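Local coordinates for protein cyclase (Uncultured organism, PDB 5IBZ) that is a putative cyclase-family enzyme, probably with arylformamidase activity, seen with acetylphosphate bound, at residues L172-E184 with P225-E239. Residues are numbered along the deposited sequence; the frame is centred on the assembly and turned at random. Where two conformers were deposited one is given.
Sequences LPEGYTITRADLE and PMTGIGSDTVPWIHE
Strands 177-178 and 228-229 pair as a two-stranded parallel sheet, I178 N giving a nearly straight 2.8 Å bond to G228 O and I178 O accepting from G230 N; each strand then runs into a helix, 180-184 and 233-239, whose axes make an angle of 44°. I178 and L183 also pack on helix 164-167, and W236 on strand 199-203 of the main mixed sheet. At the start of the small sheet Y176 O takes two donors, G228 N and the hydroxyl of T227, whose OG1 lies 2.8 Å from it. That hydroxyl stands anti to its own backbone N (chi1 -177°), which turns it toward Y176 O. Glycine suits position 175, where phi is positive and P225 CB comes within 3.9 Å of G175 CA. T177 CG2 lies 3.6 Å from G230 CA, just where a beta carbon would collide with it, so glycine suits here too. D232 OD1 accepts from R180 N at 2.9 Å, tying the start of helix 180-184, with its T179-D182 capping box, to the type I turn G230-T233. L183 CB lies over one face of the W236 indole in a CH-pi contact, and its CD1 meets the methyl of T233. The indole edge at W236 CD1 points at the guanidinium face of R180, the planes 76° apart. R180, extended from CG to NE, holds E184 OE1 weakly through NE and forms an end-on salt bridge with E239: NH1 to OE1 at 2.8 Å, NH2 to OE2 at 2.9 Å.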
ATOM      1  N   LEU B 172      -8.622  35.338   8.104  1.00 12.36           N
ATOM      2  CA  LEU B 172      -8.968  35.534   6.694  1.00 12.98           C
ATOM      3  C   LEU B 172     -10.338  34.954   6.415  1.00 14.30           C
ATOM      4  O   LEU B 172     -10.626  33.829   6.847  1.00 15.72           O
ATOM      5  CB  LEU B 172      -7.949  34.853   5.764  1.00 13.52           C
ATOM      6  CG  LEU B 172      -6.499  35.311   5.776  1.00 12.48           C
ATOM      7  CD1 LEU B 172      -5.707  34.481   4.761  1.00 13.53           C
ATOM      8  CD2 LEU B 172      -6.414  36.749   5.434  1.00 14.00           C
ATOM      9  N   PRO B 173     -11.193  35.701   5.697  1.00 13.06           N
ATOM     10  CA  PRO B 173     -12.503  35.163   5.321  1.00 13.41           C
ATOM     11  C   PRO B 173     -12.387  33.905   4.488  1.00 13.42           C
ATOM     12  O   PRO B 173     -11.412  33.703   3.767  1.00 15.06           O
ATOM     13  CB  PRO B 173     -13.132  36.284   4.485  1.00 19.21           C
ATOM     14  CG  PRO B 173     -12.382  37.494   4.818  1.00 20.11           C
ATOM     15  CD  PRO B 173     -11.004  37.068   5.176  1.00 14.97           C
ATOM     16  N   GLU B 174     -13.422  33.076   4.559  1.00 13.67           N
ATOM     17  CA  GLU B 174     -13.489  31.880   3.733  1.00 13.56           C
ATOM     18  C   GLU B 174     -13.316  32.270   2.271  1.00 11.65           C
ATOM     19  O   GLU B 174     -13.988  33.181   1.776  1.00 15.60           O
ATOM     20  CB  GLU B 174     -14.819  31.140   3.941  1.00 16.58           C
ATOM     21  CG  GLU B 174     -14.991  29.937   3.020  1.00 20.63           C
ATOM     22  CD  GLU B 174     -16.282  29.166   3.250  1.00 32.92           C
ATOM     23  OE1 GLU B 174     -16.947  29.376   4.283  1.00 35.36           O
ATOM     24  OE2 GLU B 174     -16.638  28.343   2.387  1.00 35.16           O
ATOM     25  N   GLY B 175     -12.396  31.594   1.587  1.00 12.95           N
ATOM     26  CA  GLY B 175     -12.212  31.793   0.163  1.00 12.92           C
ATOM     27  C   GLY B 175     -11.495  33.084  -0.227  1.00 13.85           C
ATOM     28  O   GLY B 175     -11.471  33.452  -1.396  1.00 15.70           O
ATOM     29  N   TYR B 176     -10.907  33.776   0.745  1.00 12.68           N
ATOM     30  CA  TYR B 176     -10.250  35.050   0.485  1.00 10.71           C
ATOM     31  C   TYR B 176      -9.113  34.908  -0.530  1.00 11.84           C
ATOM     32  O   TYR B 176      -8.263  34.024  -0.410  1.00 12.73           O
ATOM     33  CB  TYR B 176      -9.719  35.655   1.777  1.00 13.85           C
ATOM     34  CG  TYR B 176      -9.005  36.963   1.514  1.00 11.23           C
ATOM     35  CD1 TYR B 176      -9.716  38.101   1.166  1.00 15.53           C
ATOM     36  CD2 TYR B 176      -7.628  37.049   1.590  1.00 12.48           C
ATOM     37  CE1 TYR B 176      -9.074  39.295   0.898  1.00 12.41           C
ATOM     38  CE2 TYR B 176      -6.977  38.241   1.332  1.00 10.85           C
ATOM     39  CZ  TYR B 176      -7.704  39.361   0.992  1.00 13.87           C
ATOM     40  OH  TYR B 176      -7.081  40.560   0.710  1.00 16.05           O
ATOM     41  N   THR B 177      -9.094  35.791  -1.527  1.00 13.07           N
ATOM     42  CA  THR B 177      -7.995  35.808  -2.503  1.00 10.99           C
ATOM     43  C   THR B 177      -6.864  36.724  -2.034  1.00 11.34           C
ATOM     44  O   THR B 177      -7.028  37.934  -1.917  1.00 10.72           O
ATOM     45  CB  THR B 177      -8.484  36.249  -3.898  1.00 13.79           C
ATOM     46  OG1 THR B 177      -9.452  35.313  -4.390  1.00 14.43           O
ATOM     47  CG2 THR B 177      -7.314  36.310  -4.885  1.00 14.52           C
ATOM     48  N   ILE B 178      -5.714  36.119  -1.757  1.00 10.67           N
ATOM     49  CA  ILE B 178      -4.527  36.848  -1.332  1.00 11.95           C
ATOM     50  C   ILE B 178      -3.831  37.437  -2.555  1.00 11.77           C
ATOM     51  O   ILE B 178      -3.471  36.733  -3.481  1.00 10.45           O
ATOM     52  CB  ILE B 178      -3.567  35.935  -0.550  1.00  9.23           C
ATOM     53  CG1 ILE B 178      -4.280  35.381   0.685  1.00 10.01           C
ATOM     54  CG2 ILE B 178      -2.301  36.694  -0.151  1.00 11.77           C
ATOM     55  CD1 ILE B 178      -3.550  34.222   1.336  1.00 10.21           C
ATOM     56  N   THR B 179      -3.643  38.744  -2.517  1.00 11.15           N
ATOM     57  CA  THR B 179      -3.150  39.516  -3.646  1.00 10.76           C
ATOM     58  C   THR B 179      -1.697  39.922  -3.515  1.00 10.87           C
ATOM     59  O   THR B 179      -1.092  39.828  -2.445  1.00 11.46           O
ATOM     60  CB  THR B 179      -3.955  40.808  -3.788  1.00 13.10           C
ATOM     61  OG1 THR B 179      -3.716  41.607  -2.620  1.00 13.53           O
ATOM     62  CG2 THR B 179      -5.446  40.520  -3.942  1.00 13.72           C
ATOM     63  N   ARG B 180      -1.148  40.435  -4.608  1.00 10.47           N
ATOM     64  CA  ARG B 180       0.163  41.073  -4.601  1.00 11.08           C
ATOM     65  C   ARG B 180       0.251  42.142  -3.510  1.00 11.55           C
ATOM     66  O   ARG B 180       1.230  42.214  -2.758  1.00 11.22           O
ATOM     67  CB  ARG B 180       0.455  41.714  -5.963  1.00 11.47           C
ATOM     68  CG  ARG B 180       1.813  42.440  -6.036  1.00 12.25           C
ATOM     69  CD  ARG B 180       1.913  43.307  -7.295  1.00 12.51           C
ATOM     70  NE  ARG B 180       3.209  43.991  -7.355  1.00 12.52           N
ATOM     71  CZ  ARG B 180       4.231  43.626  -8.130  1.00 13.55           C
ATOM     72  NH1 ARG B 180       4.107  42.630  -9.004  1.00 12.14           N
ATOM     73  NH2 ARG B 180       5.371  44.293  -8.059  1.00 13.50           N
ATOM     74  N   ALA B 181      -0.760  42.993  -3.428  1.00 11.28           N
ATOM     75  CA  ALA B 181      -0.746  44.080  -2.466  1.00 13.54           C
ATOM     76  C   ALA B 181      -0.734  43.542  -1.033  1.00 14.00           C
ATOM     77  O   ALA B 181      -0.080  44.103  -0.166  1.00 15.15           O
ATOM     78  CB  ALA B 181      -1.942  44.979  -2.688  1.00 15.72           C
ATOM     79  N   ASP B 182      -1.457  42.454  -0.787  1.00 13.25           N
ATOM     80  CA  ASP B 182      -1.437  41.819   0.538  1.00 13.12           C
ATOM     81  C   ASP B 182      -0.041  41.316   0.888  1.00  9.93           C
ATOM     82  O   ASP B 182       0.463  41.509   2.010  1.00 11.92           O
ATOM     83  CB  ASP B 182      -2.394  40.629   0.608  1.00 10.17           C
ATOM     84  CG  ASP B 182      -3.834  40.998   0.470  1.00 14.44           C
ATOM     85  OD1 ASP B 182      -4.219  42.156   0.790  1.00 14.58           O
ATOM     86  OD2 ASP B 182      -4.599  40.076   0.090  1.00 12.80           O
ATOM     87  N   LEU B 183       0.593  40.639  -0.065  1.00 10.35           N
ATOM     88  CA  LEU B 183       1.919  40.083   0.170  1.00 12.53           C
ATOM     89  C   LEU B 183       2.944  41.199   0.419  1.00 11.49           C
ATOM     90  O   LEU B 183       3.723  41.136   1.365  1.00 12.50           O
ATOM     91  CB  LEU B 183       2.335  39.206  -1.010  1.00 10.91           C
ATOM     92  CG  LEU B 183       1.539  37.911  -1.135  1.00 11.48           C
ATOM     93  CD1 LEU B 183       1.701  37.324  -2.520  1.00 13.53           C
ATOM     94  CD2 LEU B 183       1.973  36.907  -0.081  1.00 17.09           C
ATOM     95  N   GLU B 184       2.935  42.239  -0.414  1.00 10.85           N
ATOM     96  CA  GLU B 184       3.868  43.356  -0.219  1.00 13.34           C
ATOM     97  C   GLU B 184       3.575  44.123   1.072  1.00 12.82           C
ATOM     98  O   GLU B 184       4.495  44.566   1.772  1.00 14.68           O
ATOM     99  CB  GLU B 184       3.824  44.299  -1.423  1.00 16.00           C
ATOM    100  CG  GLU B 184       4.290  43.616  -2.675  1.00 16.01           C
ATOM    101  CD  GLU B 184       4.635  44.590  -3.790  1.00 30.52           C
ATOM    102  OE1 GLU B 184       3.721  45.288  -4.278  1.00 24.53           O
ATOM    103  OE2 GLU B 184       5.824  44.647  -4.173  1.00 36.68           O
ATOM    104  N   PRO B 225     -15.336  27.157  -1.038  1.00 13.51           N
ATOM    105  CA  PRO B 225     -14.139  27.902  -1.443  1.00 13.58           C
ATOM    106  C   PRO B 225     -13.052  27.895  -0.383  1.00 12.73           C
ATOM    107  O   PRO B 225     -13.365  27.824   0.799  1.00 13.27           O
ATOM    108  CB  PRO B 225     -14.649  29.329  -1.649  1.00 16.48           C
ATOM    109  CG  PRO B 225     -16.088  29.202  -1.831  1.00 23.23           C
ATOM    110  CD  PRO B 225     -16.526  28.010  -1.025  1.00 16.75           C
HETATM  111  N   MSE B 226     -11.806  27.979  -0.825  1.00 11.80           N
HETATM  112  CA  MSE B 226     -10.659  27.950   0.082  1.00 10.13           C
HETATM  113  C   MSE B 226      -9.710  29.106  -0.205  1.00 11.44           C
HETATM  114  O   MSE B 226      -9.342  29.342  -1.354  1.00 11.51           O
HETATM  115  CB  MSE B 226      -9.930  26.611  -0.038  1.00 13.46           C
HETATM  116  CG  MSE B 226     -10.746  25.455   0.496  1.00 13.72           C
HETATM  117 SE   MSE B 226      -9.812  23.752   0.298  0.66 20.52          SE
HETATM  118  CE  MSE B 226      -9.972  23.635  -1.607  1.00 29.87           C
ATOM    119  N   THR B 227      -9.321  29.829   0.846  1.00 10.99           N
ATOM    120  CA  THR B 227      -8.415  30.967   0.710  1.00 11.35           C
ATOM    121  C   THR B 227      -7.067  30.567   0.103  1.00  9.83           C
ATOM    122  O   THR B 227      -6.550  29.483   0.354  1.00  9.31           O
ATOM    123  CB  THR B 227      -8.175  31.653   2.078  1.00 14.28           C
ATOM    124  OG1 THR B 227      -7.346  32.812   1.906  1.00 13.63           O
ATOM    125  CG2 THR B 227      -7.510  30.723   3.064  1.00 13.35           C
ATOM    126  N   GLY B 228      -6.500  31.441  -0.718  1.00 10.46           N
ATOM    127  CA  GLY B 228      -5.157  31.211  -1.239  1.00  8.73           C
ATOM    128  C   GLY B 228      -4.742  32.356  -2.144  1.00  9.46           C
ATOM    129  O   GLY B 228      -5.470  33.353  -2.262  1.00 10.37           O
ATOM    130  N   ILE B 229      -3.580  32.228  -2.775  1.00 10.12           N
ATOM    131  CA  ILE B 229      -3.087  33.302  -3.627  1.00  8.78           C
ATOM    132  C   ILE B 229      -3.826  33.373  -4.959  1.00 11.27           C
ATOM    133  O   ILE B 229      -4.320  32.379  -5.491  1.00 10.53           O
ATOM    134  CB  ILE B 229      -1.553  33.200  -3.870  1.00  9.17           C
ATOM    135  CG1 ILE B 229      -1.154  31.893  -4.563  1.00  9.52           C
ATOM    136  CG2 ILE B 229      -0.836  33.405  -2.541  1.00 10.60           C
ATOM    137  CD1 ILE B 229       0.322  31.844  -4.998  1.00 11.13           C
ATOM    138  N   GLY B 230      -3.936  34.602  -5.466  1.00 11.07           N
ATOM    139  CA  GLY B 230      -4.606  34.865  -6.725  1.00 11.03           C
ATOM    140  C   GLY B 230      -3.658  35.108  -7.883  1.00 10.23           C
ATOM    141  O   GLY B 230      -2.443  35.096  -7.732  1.00 12.59           O
ATOM    142  N   SER B 231      -4.239  35.327  -9.055  1.00 11.47           N
ATOM    143  CA  SER B 231      -3.454  35.413 -10.280  1.00 12.14           C
ATOM    144  C   SER B 231      -2.457  36.580 -10.295  1.00 10.72           C
ATOM    145  O   SER B 231      -1.416  36.474 -10.943  1.00 14.14           O
ATOM    146  CB  SER B 231      -4.374  35.519 -11.492  1.00 20.00           C
ATOM    147  OG  SER B 231      -5.145  36.697 -11.413  1.00 28.36           O
ATOM    148  N   ASP B 232      -2.739  37.689  -9.612  1.00 12.64           N
ATOM    149  CA  ASP B 232      -1.822  38.825  -9.716  1.00 12.68           C
ATOM    150  C   ASP B 232      -0.608  38.669  -8.798  1.00 13.50           C
ATOM    151  O   ASP B 232       0.272  39.531  -8.784  1.00 13.37           O
ATOM    152  CB  ASP B 232      -2.572  40.168  -9.485  1.00 15.08           C
ATOM    153  CG  ASP B 232      -2.630  40.622  -8.034  1.00 16.87           C
ATOM    154  OD1 ASP B 232      -2.434  39.825  -7.096  1.00 15.72           O
ATOM    155  OD2 ASP B 232      -2.916  41.826  -7.846  1.00 18.23           O
ATOM    156  N   THR B 233      -0.500  37.540  -8.094  1.00 10.17           N
ATOM    157  CA  THR B 233       0.727  37.252  -7.358  1.00 10.50           C
ATOM    158  C   THR B 233       1.808  36.648  -8.271  1.00 10.32           C
ATOM    159  O   THR B 233       2.986  36.640  -7.927  1.00 11.13           O
ATOM    160  CB  THR B 233       0.485  36.299  -6.164  1.00 10.75           C
ATOM    161  OG1 THR B 233       0.147  34.986  -6.634  1.00 10.13           O
ATOM    162  CG2 THR B 233      -0.614  36.849  -5.228  1.00 11.17           C
ATOM    163  N   VAL B 234       1.419  36.165  -9.448  1.00 10.05           N
ATOM    164  CA  VAL B 234       2.350  35.415 -10.291  1.00 10.73           C
ATOM    165  C   VAL B 234       3.475  36.313 -10.865  1.00 11.20           C
ATOM    166  O   VAL B 234       4.657  35.936 -10.799  1.00 10.36           O
ATOM    167  CB  VAL B 234       1.586  34.666 -11.399  1.00 10.77           C
ATOM    168  CG1 VAL B 234       2.545  34.102 -12.428  1.00 13.38           C
ATOM    169  CG2 VAL B 234       0.777  33.511 -10.792  1.00 14.40           C
ATOM    170  N   PRO B 235       3.135  37.494 -11.400  1.00 10.44           N
ATOM    171  CA  PRO B 235       4.254  38.310 -11.884  1.00 11.25           C
ATOM    172  C   PRO B 235       5.192  38.712 -10.736  1.00 11.03           C
ATOM    173  O   PRO B 235       6.405  38.825 -10.936  1.00 10.73           O
ATOM    174  CB  PRO B 235       3.565  39.523 -12.498  1.00 12.00           C
ATOM    175  CG  PRO B 235       2.191  39.056 -12.857  1.00 11.98           C
ATOM    176  CD  PRO B 235       1.833  38.072 -11.756  1.00 10.09           C
ATOM    177  N   TRP B 236       4.628  38.935  -9.554  1.00 10.22           N
ATOM    178  CA  TRP B 236       5.439  39.296  -8.384  1.00  9.46           C
ATOM    179  C   TRP B 236       6.390  38.156  -7.998  1.00  9.73           C
ATOM    180  O   TRP B 236       7.570  38.382  -7.734  1.00 11.25           O
ATOM    181  CB  TRP B 236       4.524  39.669  -7.221  1.00  9.46           C
ATOM    182  CG  TRP B 236       5.217  40.095  -5.977  1.00 10.16           C
ATOM    183  CD1 TRP B 236       5.792  41.315  -5.716  1.00 13.68           C
ATOM    184  CD2 TRP B 236       5.404  39.302  -4.809  1.00  9.75           C
ATOM    185  NE1 TRP B 236       6.305  41.323  -4.441  1.00 14.78           N
ATOM    186  CE2 TRP B 236       6.086  40.095  -3.869  1.00 10.76           C
ATOM    187  CE3 TRP B 236       5.051  37.993  -4.461  1.00 12.61           C
ATOM    188  CZ2 TRP B 236       6.426  39.622  -2.607  1.00 14.15           C
ATOM    189  CZ3 TRP B 236       5.396  37.528  -3.208  1.00 15.42           C
ATOM    190  CH2 TRP B 236       6.074  38.335  -2.301  1.00 14.66           C
ATOM    191  N   ILE B 237       5.871  36.940  -7.959  1.00  9.95           N
ATOM    192  CA  ILE B 237       6.692  35.774  -7.677  1.00  8.90           C
ATOM    193  C   ILE B 237       7.841  35.684  -8.666  1.00  9.75           C
ATOM    194  O   ILE B 237       8.979  35.384  -8.290  1.00  9.89           O
ATOM    195  CB  ILE B 237       5.820  34.489  -7.702  1.00  8.85           C
ATOM    196  CG1 ILE B 237       4.929  34.457  -6.459  1.00  9.57           C
ATOM    197  CG2 ILE B 237       6.699  33.259  -7.730  1.00  9.42           C
ATOM    198  CD1 ILE B 237       3.756  33.504  -6.543  1.00 10.13           C
ATOM    199  N   HIS B 238       7.549  35.942  -9.938  1.00  9.77           N
ATOM    200  CA  HIS B 238       8.589  36.001 -10.968  1.00  9.27           C
ATOM    201  C   HIS B 238       9.634  37.094 -10.715  1.00 12.28           C
ATOM    202  O   HIS B 238      10.840  36.813 -10.766  1.00 12.52           O
ATOM    203  CB  HIS B 238       7.961  36.216 -12.351  1.00 11.56           C
ATOM    204  CG  HIS B 238       8.966  36.392 -13.451  1.00 11.33           C
ATOM    205  ND1 HIS B 238       9.104  37.571 -14.151  1.00 14.11           N
ATOM    206  CD2 HIS B 238       9.878  35.536 -13.978  1.00 15.57           C
ATOM    207  CE1 HIS B 238      10.062  37.434 -15.055  1.00 11.16           C
ATOM    208  NE2 HIS B 238      10.537  36.206 -14.980  1.00 17.06           N
ATOM    209  N   GLU B 239       9.143  38.308 -10.458  0.54  9.57           N
ATOM    210  CA  GLU B 239       9.977  39.481 -10.191  0.54 12.46           C
ATOM    211  C   GLU B 239      11.001  39.209  -9.119  0.54 11.03           C
ATOM    212  O   GLU B 239      12.176  39.567  -9.259  0.54 11.40           O
ATOM    213  CB  GLU B 239       9.107  40.666  -9.745  0.54 13.69           C
ATOM    214  CG  GLU B 239       8.315  41.296 -10.850  0.54 18.57           C
ATOM    215  CD  GLU B 239       7.227  42.221 -10.352  0.54 11.87           C
ATOM    216  OE1 GLU B 239       6.085  42.095 -10.853  0.54 11.86           O
ATOM    217  OE2 GLU B 239       7.525  43.102  -9.503  0.54 13.70           O
TER
HETATM  218  O   HOH W   1     -10.868  29.631   3.279  1.00 11.91           O
HETATM  219  O   HOH W   2       1.721  41.341 -10.015  1.00 19.78           O
HETATM  220  O   HOH W   3      -2.751  43.482  -5.715  1.00 13.43           O
HETATM  221  O   HOH W   4       7.934  43.416  -3.251  1.00 28.06           O